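Local coordinates for protein ATP-dependent DNA helicase PIF1 (Candida albicans, PDB 7OTJ) that probably couples ATP hydrolysis to 5'-3' translocation along single-stranded DNA, unwinding duplexes, RNA-DNA hybrids and G-quadruplexes to maintain nuclear and mitochondrial genome stability, at residues K48-T53 against V103-E108; H69-F74 against F95-E100; G208-D213 against S497-H502. One frame throughout, in Å; residues are numbered along the deposited sequence.

Contact 1 (K48-T53 against V103-E108); sequences KGVAVT and VLIIDE
Val103 O accepts the N-H of Ala51 at 2.8 Å, one of four backbone bonds that pair two strands whose short axes run parallel at 11°. Ala51 passes the ladder on through its own oxygen, which takes Ile105 N at 2.9 Å. Gly49 O and Val103 N extend the ladder at one end (3.0 Å), while Thr53 O and Asp107 N extend it at the other (2.8 Å). The register follows: Val50, Ala51, Val52 and Thr53 lie beside Val103, Leu104, Ile105 and Ile106. On the sheet face packed by helix 31-45, Val50 CG1, anti to the backbone N of Val50 (chi1 -176°), meets Ile105 CD1 at 4.1 Å. Ala51 CB touches Leu104 CD1 at 3.7 Å on the face packed by helix 68-72, where Thr53 stands across the Leu104 side chain. At the last rung, the side chain of Asp107 turns to the P-loop, where OD2 is hydrogen-bonded to Ser32 OG; its nearest side-chain atom is about 4 Å from a bound magnesium ion, and Glu108 touches the tetrafluoroaluminate. A hydrophobic strand ending in Asp-Glu beside the P-loop is the Walker B motif of a RecA-like ATPase core.

Contact 2 (H69-F74 against F95-E100); sequences HSFAGF and FTRWRE. With nucleotides of chain C.
Helix 68-72 contributes His69 and Ser70 to the DNA-binding surface of the first RecA-like domain, and its Phe71 and Ala72 are held by Arg97 and Trp98 of helix 92-100. His69 lays one ring face against the sugar of DT4 of chain C, its CG 3.6 Å from C2', and Ser70 OG donates a hydrogen bond to OP1 of DT6 of chain C at 2.9 Å. On the protein side, the indole is held by its edge: Trp98 NE1 reaches Ala72 O at 2.7 Å, the N-H to oxygen angle being 150°. The oxygen sits near the indole plane and offers a lone pair within its carbonyl plane, which helps to set the rotation of the ring. Ala72 is the last residue of its helix; Gly73, with positive phi, turns the chain away. The six-membered part of the indole receives the edge of the Phe71 ring in a tilted edge-to-face pair, centroids 4.9 Å apart and planes at 55°. Arg97 approaches this ring with its aliphatic part, CD lying 3.6 Å from Phe71 CD1. A bend at chi3 (47°) then turns the guanidinium over the helix end, one face over Phe71 CA; Arg97 NH2 makes a weak hydrogen bond to Ser70 O at 3.1 Å. Ala72 CB takes part on two fronts, 3.9 Å from Trp98 CZ2 and over the centre of the Phe74 ring. Around this cluster, helices 81-90 and 114-128 pack on Phe74 and Trp98, whereas Phe71 also packs on strand 50-54 of the central parallel sheet.

Contact 3 (G208-D213 against S497-H502); sequences GNVPDD and SKVASH
Gly208 and Val499 bury the most surface in this small contact, 61 and 51 Å² of their residues, with Val210 adding 28 Å². Having no side chain, Gly208 brings its backbone straight onto the other segment: its CA is 4.2 Å from the CA of Ala500. A positive phi of 97° turns the chain at this point. No hydrogen bond joins the segments; Gly208 O and Val499 O, 3.4 Å apart, are two acceptors and give no bond, and the contact rests on backbone and valine packing. The segment 208-213 leads into helix 212-219, which in chain order comes after strand 182-186 of the first parallel sheet and before strand 234-237 of the second. This is thus a surface contact between the connection of the two RecA-like domains and the loop that runs from the edge strand 489-492 to helix 503-511. Its apolar part is the valine pair: Val210 CG2 lies 3.8 Å from Val499 CG1, the two valines set nearly perpendicular. Val499 CB already points toward the 208-213 segment, and CG1 continues that approach. Close by, Asp212 forms a salt bridge with Arg496, a second link between the same parts of the chain, and Ala500 shares a backbone hydrogen bond with Gly474. His502 ND1 caps Lys504 N at the start of helix 503-511.

Contacts 1 and 2 lie in the first RecA-like domain, their centres about 11 Å apart, and both segments of contact 2 fall between 48-53 and 103-108 in sequence. Helix 92-100 runs directly into strand 103-107, and Phe71 on helix 68-72 bridges the two contacts by packing on Ala51, Thr53 and Leu104. This places the DNA-facing helix against the sheet whose Walker B strand ends at the nucleotide site. Contact 3 comes later in the chain, its centre about 34 Å from that of contact 1 and about 40 Å from that of contact 2, across the chain's centre from contact 2 and at the junction with the second RecA-like domain.

Contact 1 (K48-T53 against V103-E108)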
loop_
_atom_site.group_PDB
_atom_site.type_symbol
_atom_site.label_atom_id
_atom_site.label_comp_id
_atom_site.label_asym_id
_atom_site.label_seq_id
_atom_site.Cartn_x
_atom_site.Cartn_y
_atom_site.Cartn_z
ATOM N N LYS A 48 5.435 7.383 -21.800
ATOM C CA LYS A 48 4.790 8.341 -20.912
ATOM C C LYS A 48 3.303 8.052 -20.742
ATOM O O LYS A 48 2.565 8.907 -20.239
ATOM C CB LYS A 48 4.984 9.761 -21.445
ATOM C CG LYS A 48 6.437 10.180 -21.587
ATOM C CD LYS A 48 6.566 11.479 -22.373
ATOM C CE LYS A 48 5.744 12.597 -21.747
ATOM N NZ LYS A 48 5.797 13.855 -22.550
ATOM N N GLY A 49 2.855 6.853 -21.104
ATOM C CA GLY A 49 1.431 6.594 -21.128
ATOM C C GLY A 49 0.985 5.404 -20.309
ATOM O O GLY A 49 -0.120 4.889 -20.508
ATOM N N VAL A 50 1.807 4.988 -19.350
ATOM C CA VAL A 50 1.482 3.863 -18.483
ATOM C C VAL A 50 1.275 4.416 -17.083
ATOM O O VAL A 50 2.194 4.990 -16.486
ATOM C CB VAL A 50 2.581 2.790 -18.497
ATOM C CG1 VAL A 50 2.153 1.601 -17.650
ATOM C CG2 VAL A 50 2.897 2.368 -19.929
ATOM N N ALA A 51 0.057 4.275 -16.580
ATOM C CA ALA A 51 -0.318 4.737 -15.252
ATOM C C ALA A 51 -0.252 3.553 -14.285
ATOM O O ALA A 51 -1.040 2.610 -14.404
ATOM C CB ALA A 51 -1.708 5.362 -15.294
ATOM N N VAL A 52 0.712 3.575 -13.364
ATOM C CA VAL A 52 0.865 2.526 -12.351
ATOM C C VAL A 52 0.171 2.966 -11.066
ATOM O O VAL A 52 0.536 3.990 -10.474
ATOM C CB VAL A 52 2.347 2.215 -12.087
ATOM C CG1 VAL A 52 2.479 1.078 -11.084
ATOM C CG2 VAL A 52 3.080 1.900 -13.383
ATOM N N THR A 53 -0.755 2.147 -10.570
ATOM C CA THR A 53 -1.579 2.528 -9.425
ATOM C C THR A 53 -1.929 1.296 -8.604
ATOM O O THR A 53 -1.903 0.164 -9.096
ATOM C CB THR A 53 -2.906 3.233 -9.777
ATOM O OG1 THR A 53 -3.762 2.341 -10.500
ATOM C CG2 THR A 53 -2.692 4.522 -10.555
ATOM N N VAL A 103 -2.491 3.031 -20.714
ATOM C CA VAL A 103 -2.812 1.857 -19.917
ATOM C C VAL A 103 -2.943 2.295 -18.467
ATOM O O VAL A 103 -2.107 3.052 -17.962
ATOM C CB VAL A 103 -1.730 0.764 -20.055
ATOM C CG1 VAL A 103 -2.081 -0.466 -19.211
ATOM C CG2 VAL A 103 -1.522 0.391 -21.507
ATOM N N LEU A 104 -3.972 1.795 -17.787
ATOM C CA LEU A 104 -4.169 2.062 -16.367
ATOM C C LEU A 104 -4.068 0.736 -15.631
ATOM O O LEU A 104 -4.923 -0.143 -15.798
ATOM C CB LEU A 104 -5.510 2.739 -16.099
ATOM C CG LEU A 104 -5.866 2.970 -14.626
ATOM C CD1 LEU A 104 -4.766 3.727 -13.902
ATOM C CD2 LEU A 104 -7.177 3.722 -14.520
ATOM N N ILE A 105 -3.016 0.600 -14.829
ATOM C CA ILE A 105 -2.784 -0.571 -13.997
ATOM C C ILE A 105 -3.290 -0.261 -12.597
ATOM O O ILE A 105 -2.964 0.792 -12.033
ATOM C CB ILE A 105 -1.292 -0.945 -13.977
ATOM C CG1 ILE A 105 -0.845 -1.428 -15.363
ATOM C CG2 ILE A 105 -1.012 -1.975 -12.895
ATOM C CD1 ILE A 105 0.652 -1.611 -15.496
ATOM N N ILE A 106 -4.080 -1.168 -12.029
ATOM C CA ILE A 106 -4.581 -1.025 -10.664
ATOM C C ILE A 106 -4.262 -2.318 -9.929
ATOM O O ILE A 106 -4.943 -3.333 -10.123
ATOM C CB ILE A 106 -6.083 -0.732 -10.607
ATOM C CG1 ILE A 106 -6.456 0.397 -11.569
ATOM C CG2 ILE A 106 -6.490 -0.392 -9.177
ATOM C CD1 ILE A 106 -7.937 0.674 -11.607
ATOM N N ASP A 107 -3.235 -2.291 -9.085
ATOM C CA ASP A 107 -2.944 -3.438 -8.239
ATOM C C ASP A 107 -3.803 -3.360 -6.980
ATOM O O ASP A 107 -4.331 -2.303 -6.621
ATOM C CB ASP A 107 -1.451 -3.500 -7.889
ATOM C CG ASP A 107 -0.976 -4.912 -7.520
ATOM O OD1 ASP A 107 -1.820 -5.804 -7.288
ATOM O OD2 ASP A 107 0.252 -5.134 -7.463
ATOM N N GLU A 108 -3.966 -4.510 -6.329
ATOM C CA GLU A 108 -4.818 -4.647 -5.153
ATOM C C GLU A 108 -6.214 -4.082 -5.418
ATOM O O GLU A 108 -6.726 -3.226 -4.697
ATOM C CB GLU A 108 -4.169 -3.988 -3.935
ATOM C CG GLU A 108 -2.847 -4.619 -3.526
ATOM C CD GLU A 108 -2.992 -6.054 -3.015
ATOM O OE1 GLU A 108 -1.953 -6.681 -2.719
ATOM O OE2 GLU A 108 -4.132 -6.556 -2.906
#

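Contact 2 (H69-F74 against F95-E100)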
loop_
_atom_site.group_PDB
_atom_site.type_symbol
_atom_site.label_atom_id
_atom_site.label_comp_id
_atom_site.label_asym_id
_atom_site.label_seq_id
_atom_site.Cartn_x
_atom_site.Cartn_y
_atom_site.Cartn_z
ATOM N N HIS A 69 -6.306 7.168 -6.161
ATOM C CA HIS A 69 -6.833 8.507 -5.908
ATOM C C HIS A 69 -5.847 9.583 -6.346
ATOM O O HIS A 69 -6.240 10.578 -6.968
ATOM C CB HIS A 69 -7.176 8.672 -4.428
ATOM C CG HIS A 69 -8.302 7.800 -3.968
ATOM N ND1 HIS A 69 -8.128 6.471 -3.641
ATOM C CD2 HIS A 69 -9.616 8.066 -3.780
ATOM C CE1 HIS A 69 -9.286 5.957 -3.272
ATOM N NE2 HIS A 69 -10.206 6.903 -3.350
ATOM N N SER A 70 -4.561 9.393 -6.043
ATOM C CA SER A 70 -3.565 10.395 -6.409
ATOM C C SER A 70 -3.443 10.526 -7.923
ATOM O O SER A 70 -3.274 11.636 -8.443
ATOM C CB SER A 70 -2.216 10.033 -5.796
ATOM O OG SER A 70 -1.328 11.131 -5.827
ATOM N N PHE A 71 -3.542 9.405 -8.646
ATOM C CA PHE A 71 -3.449 9.457 -10.101
ATOM C C PHE A 71 -4.586 10.267 -10.698
ATOM O O PHE A 71 -4.390 11.002 -11.673
ATOM C CB PHE A 71 -3.460 8.046 -10.693
ATOM C CG PHE A 71 -3.834 8.013 -12.153
ATOM C CD1 PHE A 71 -2.891 8.304 -13.131
ATOM C CD2 PHE A 71 -5.127 7.706 -12.550
ATOM C CE1 PHE A 71 -3.232 8.286 -14.470
ATOM C CE2 PHE A 71 -5.472 7.689 -13.899
ATOM C CZ PHE A 71 -4.522 7.974 -14.853
ATOM N N ALA A 72 -5.779 10.152 -10.119
ATOM C CA ALA A 72 -6.960 10.766 -10.714
ATOM C C ALA A 72 -6.921 12.281 -10.595
ATOM O O ALA A 72 -7.325 12.990 -11.523
ATOM C CB ALA A 72 -8.223 10.207 -10.063
ATOM N N GLY A 73 -6.440 12.798 -9.469
ATOM C CA GLY A 73 -6.644 14.193 -9.147
ATOM C C GLY A 73 -7.891 14.452 -8.341
ATOM O O GLY A 73 -8.279 15.612 -8.186
ATOM N N PHE A 74 -8.501 13.400 -7.789
ATOM C CA PHE A 74 -9.793 13.491 -7.118
ATOM C C PHE A 74 -9.702 14.201 -5.785
ATOM O O PHE A 74 -10.701 14.742 -5.302
ATOM C CB PHE A 74 -10.309 12.090 -6.799
ATOM C CG PHE A 74 -11.053 11.447 -7.890
ATOM C CD1 PHE A 74 -11.446 12.169 -8.990
ATOM C CD2 PHE A 74 -11.381 10.109 -7.802
ATOM C CE1 PHE A 74 -12.138 11.563 -9.997
ATOM C CE2 PHE A 74 -12.078 9.501 -8.798
ATOM C CZ PHE A 74 -12.457 10.222 -9.901
ATOM N N PHE A 95 -4.786 16.737 -15.395
ATOM C CA PHE A 95 -5.576 16.740 -16.617
ATOM C C PHE A 95 -4.747 16.266 -17.800
ATOM O O PHE A 95 -5.227 15.483 -18.629
ATOM C CB PHE A 95 -6.144 18.133 -16.876
ATOM C CG PHE A 95 -6.919 18.237 -18.158
ATOM C CD1 PHE A 95 -8.064 17.482 -18.355
ATOM C CD2 PHE A 95 -6.505 19.093 -19.163
ATOM C CE1 PHE A 95 -8.780 17.578 -19.532
ATOM C CE2 PHE A 95 -7.217 19.196 -20.340
ATOM C CZ PHE A 95 -8.355 18.437 -20.526
ATOM N N THR A 96 -3.488 16.705 -17.884
ATOM C CA THR A 96 -2.620 16.225 -18.952
ATOM C C THR A 96 -2.389 14.724 -18.831
ATOM O O THR A 96 -2.450 13.994 -19.830
ATOM C CB THR A 96 -1.286 16.983 -18.931
ATOM O OG1 THR A 96 -1.517 18.374 -19.193
ATOM C CG2 THR A 96 -0.338 16.437 -19.982
ATOM N N ARG A 97 -2.179 14.242 -17.602
ATOM C CA ARG A 97 -1.923 12.824 -17.379
ATOM C C ARG A 97 -3.119 11.976 -17.787
ATOM O O ARG A 97 -2.954 10.877 -18.330
ATOM C CB ARG A 97 -1.565 12.594 -15.912
ATOM C CG ARG A 97 -1.189 11.167 -15.576
ATOM C CD ARG A 97 -0.752 11.069 -14.140
ATOM N NE ARG A 97 -1.688 11.766 -13.270
ATOM C CZ ARG A 97 -1.488 11.985 -11.980
ATOM N NH1 ARG A 97 -0.394 11.561 -11.369
ATOM N NH2 ARG A 97 -2.408 12.652 -11.287
ATOM N N TRP A 98 -4.335 12.474 -17.544
ATOM C CA TRP A 98 -5.529 11.757 -17.977
ATOM C C TRP A 98 -5.588 11.621 -19.496
ATOM O O TRP A 98 -6.139 10.641 -20.010
ATOM C CB TRP A 98 -6.786 12.460 -17.467
ATOM C CG TRP A 98 -7.283 11.962 -16.152
ATOM C CD1 TRP A 98 -7.283 12.637 -14.965
ATOM C CD2 TRP A 98 -7.866 10.682 -15.886
ATOM N NE1 TRP A 98 -7.831 11.855 -13.973
ATOM C CE2 TRP A 98 -8.196 10.650 -14.514
ATOM C CE3 TRP A 98 -8.140 9.560 -16.672
ATOM C CZ2 TRP A 98 -8.786 9.541 -13.915
ATOM C CZ3 TRP A 98 -8.722 8.462 -16.076
ATOM C CH2 TRP A 98 -9.038 8.458 -14.711
ATOM N N ARG A 99 -5.035 12.584 -20.236
ATOM C CA ARG A 99 -5.103 12.502 -21.690
ATOM C C ARG A 99 -3.938 11.728 -22.287
ATOM O O ARG A 99 -4.102 11.090 -23.333
ATOM C CB ARG A 99 -5.165 13.902 -22.305
ATOM C CG ARG A 99 -6.508 14.587 -22.123
ATOM C CD ARG A 99 -6.549 15.949 -22.797
ATOM N NE ARG A 99 -5.470 16.816 -22.337
ATOM C CZ ARG A 99 -4.421 17.163 -23.073
ATOM N NH1 ARG A 99 -4.285 16.745 -24.323
ATOM N NH2 ARG A 99 -3.489 17.951 -22.542
ATOM N N GLU A 100 -2.779 11.734 -21.632
ATOM C CA GLU A 100 -1.620 11.014 -22.140
ATOM C C GLU A 100 -1.577 9.552 -21.705
ATOM O O GLU A 100 -0.709 8.812 -22.184
ATOM C CB GLU A 100 -0.325 11.709 -21.697
ATOM C CG GLU A 100 -0.206 13.161 -22.136
ATOM C CD GLU A 100 1.126 13.777 -21.744
ATOM O OE1 GLU A 100 1.735 14.475 -22.583
ATOM O OE2 GLU A 100 1.563 13.559 -20.592
ATOM P P DT C 4 -3.852 4.660 2.472
ATOM O OP1 DT C 4 -2.647 4.311 1.680
ATOM O OP2 DT C 4 -3.725 5.289 3.804
ATOM O "O5'" DT C 4 -4.756 5.590 1.535
ATOM C "C5'" DT C 4 -4.967 5.211 0.187
ATOM C "C4'" DT C 4 -6.015 6.082 -0.480
ATOM O "O4'" DT C 4 -7.314 5.818 0.089
ATOM C "C3'" DT C 4 -5.812 7.572 -0.303
ATOM O "O3'" DT C 4 -4.901 8.032 -1.268
ATOM C "C2'" DT C 4 -7.221 8.110 -0.553
ATOM C "C1'" DT C 4 -8.102 6.996 0.024
ATOM N N1 DT C 4 -8.651 7.300 1.395
ATOM C C2 DT C 4 -9.997 7.527 1.532
ATOM O O2 DT C 4 -10.774 7.490 0.599
ATOM N N3 DT C 4 -10.409 7.798 2.808
ATOM C C4 DT C 4 -9.627 7.869 3.942
ATOM O O4 DT C 4 -10.096 8.123 5.044
ATOM C C5 DT C 4 -8.221 7.622 3.740
ATOM C C7 DT C 4 -7.278 7.669 4.906
ATOM C C6 DT C 4 -7.800 7.350 2.489
ATOM P P DT C 6 -2.118 13.987 -3.823
ATOM O OP1 DT C 6 -2.598 13.621 -5.171
ATOM O OP2 DT C 6 -1.121 13.121 -3.155
ATOM O "O5'" DT C 6 -1.528 15.476 -3.880
#

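Contact 3 (G208-D213 against S497-H502)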
loop_
_atom_site.group_PDB
_atom_site.type_symbol
_atom_site.label_atom_id
_atom_site.label_comp_id
_atom_site.label_asym_id
_atom_site.label_seq_id
_atom_site.Cartn_x
_atom_site.Cartn_y
_atom_site.Cartn_z
ATOM N N GLY A 208 -13.817 -18.877 3.944
ATOM C CA GLY A 208 -14.304 -18.660 5.284
ATOM C C GLY A 208 -14.500 -19.925 6.101
ATOM O O GLY A 208 -14.446 -19.864 7.333
ATOM N N ASN A 209 -14.748 -21.062 5.451
ATOM C CA ASN A 209 -14.878 -22.333 6.158
ATOM C C ASN A 209 -13.493 -22.873 6.501
ATOM O O ASN A 209 -12.685 -23.145 5.607
ATOM C CB ASN A 209 -15.659 -23.339 5.315
ATOM C CG ASN A 209 -17.009 -22.803 4.869
ATOM O OD1 ASN A 209 -17.646 -22.021 5.575
ATOM N ND2 ASN A 209 -17.449 -23.222 3.687
ATOM N N VAL A 210 -13.224 -23.038 7.792
ATOM C CA VAL A 210 -11.905 -23.447 8.270
ATOM C C VAL A 210 -12.005 -24.802 8.963
ATOM O O VAL A 210 -12.634 -24.906 10.026
ATOM C CB VAL A 210 -11.312 -22.391 9.215
ATOM C CG1 VAL A 210 -9.963 -22.853 9.750
ATOM C CG2 VAL A 210 -11.200 -21.045 8.506
ATOM N N PRO A 211 -11.407 -25.857 8.408
ATOM C CA PRO A 211 -11.467 -27.171 9.061
ATOM C C PRO A 211 -10.739 -27.157 10.397
ATOM O O PRO A 211 -9.909 -26.287 10.673
ATOM C CB PRO A 211 -10.770 -28.105 8.062
ATOM C CG PRO A 211 -10.750 -27.362 6.772
ATOM C CD PRO A 211 -10.694 -25.908 7.122
ATOM N N ASP A 212 -11.067 -28.149 11.235
ATOM C CA ASP A 212 -10.459 -28.245 12.561
ATOM C C ASP A 212 -8.938 -28.318 12.471
ATOM O O ASP A 212 -8.228 -27.619 13.206
ATOM C CB ASP A 212 -11.011 -29.460 13.316
ATOM C CG ASP A 212 -12.511 -29.390 13.517
ATOM O OD1 ASP A 212 -13.112 -28.366 13.128
ATOM O OD2 ASP A 212 -13.091 -30.355 14.051
ATOM N N ASP A 213 -8.419 -29.169 11.582
ATOM C CA ASP A 213 -6.973 -29.358 11.502
ATOM C C ASP A 213 -6.263 -28.070 11.101
ATOM O O ASP A 213 -5.199 -27.750 11.645
ATOM C CB ASP A 213 -6.639 -30.486 10.528
ATOM C CG ASP A 213 -6.704 -31.850 11.169
ATOM O OD1 ASP A 213 -7.107 -31.945 12.347
ATOM O OD2 ASP A 213 -6.340 -32.833 10.492
ATOM N N SER A 497 -13.979 -17.719 14.094
ATOM C CA SER A 497 -14.902 -16.591 14.043
ATOM C C SER A 497 -14.277 -15.359 13.400
ATOM O O SER A 497 -15.008 -14.493 12.907
ATOM C CB SER A 497 -15.394 -16.259 15.454
ATOM O OG SER A 497 -14.298 -16.067 16.331
ATOM N N LYS A 498 -12.947 -15.254 13.405
ATOM C CA LYS A 498 -12.245 -14.149 12.765
ATOM C C LYS A 498 -12.037 -14.344 11.266
ATOM O O LYS A 498 -11.571 -13.410 10.608
ATOM C CB LYS A 498 -10.878 -13.929 13.427
ATOM C CG LYS A 498 -10.925 -13.640 14.914
ATOM C CD LYS A 498 -11.590 -12.307 15.197
ATOM C CE LYS A 498 -11.730 -12.073 16.696
ATOM N NZ LYS A 498 -12.387 -10.769 16.985
ATOM N N VAL A 499 -12.329 -15.523 10.718
ATOM C CA VAL A 499 -12.069 -15.841 9.312
ATOM C C VAL A 499 -13.399 -15.870 8.574
ATOM O O VAL A 499 -14.219 -16.772 8.788
ATOM C CB VAL A 499 -11.334 -17.176 9.142
ATOM C CG1 VAL A 499 -10.919 -17.361 7.681
ATOM C CG2 VAL A 499 -10.136 -17.262 10.069
ATOM N N ALA A 500 -13.611 -14.900 7.689
ATOM C CA ALA A 500 -14.873 -14.802 6.970
ATOM C C ALA A 500 -14.631 -14.201 5.590
ATOM O O ALA A 500 -13.660 -13.470 5.377
ATOM C CB ALA A 500 -15.891 -13.969 7.757
ATOM N N SER A 501 -15.514 -14.540 4.646
ATOM C CA SER A 501 -15.493 -13.991 3.298
ATOM C C SER A 501 -16.870 -13.463 2.932
ATOM O O SER A 501 -17.889 -13.953 3.421
ATOM C CB SER A 501 -15.065 -15.033 2.263
ATOM O OG SER A 501 -13.662 -15.215 2.278
ATOM N N HIS A 502 -16.895 -12.479 2.036
ATOM C CA HIS A 502 -18.151 -11.863 1.639
ATOM C C HIS A 502 -18.908 -12.765 0.672
ATOM O O HIS A 502 -18.311 -13.422 -0.186
ATOM C CB HIS A 502 -17.911 -10.493 1.005
ATOM C CG HIS A 502 -19.129 -9.617 0.989
ATOM N ND1 HIS A 502 -20.264 -9.932 0.271
ATOM C CD2 HIS A 502 -19.392 -8.441 1.609
ATOM C CE1 HIS A 502 -21.172 -8.989 0.448
ATOM N NE2 HIS A 502 -20.668 -8.072 1.256
#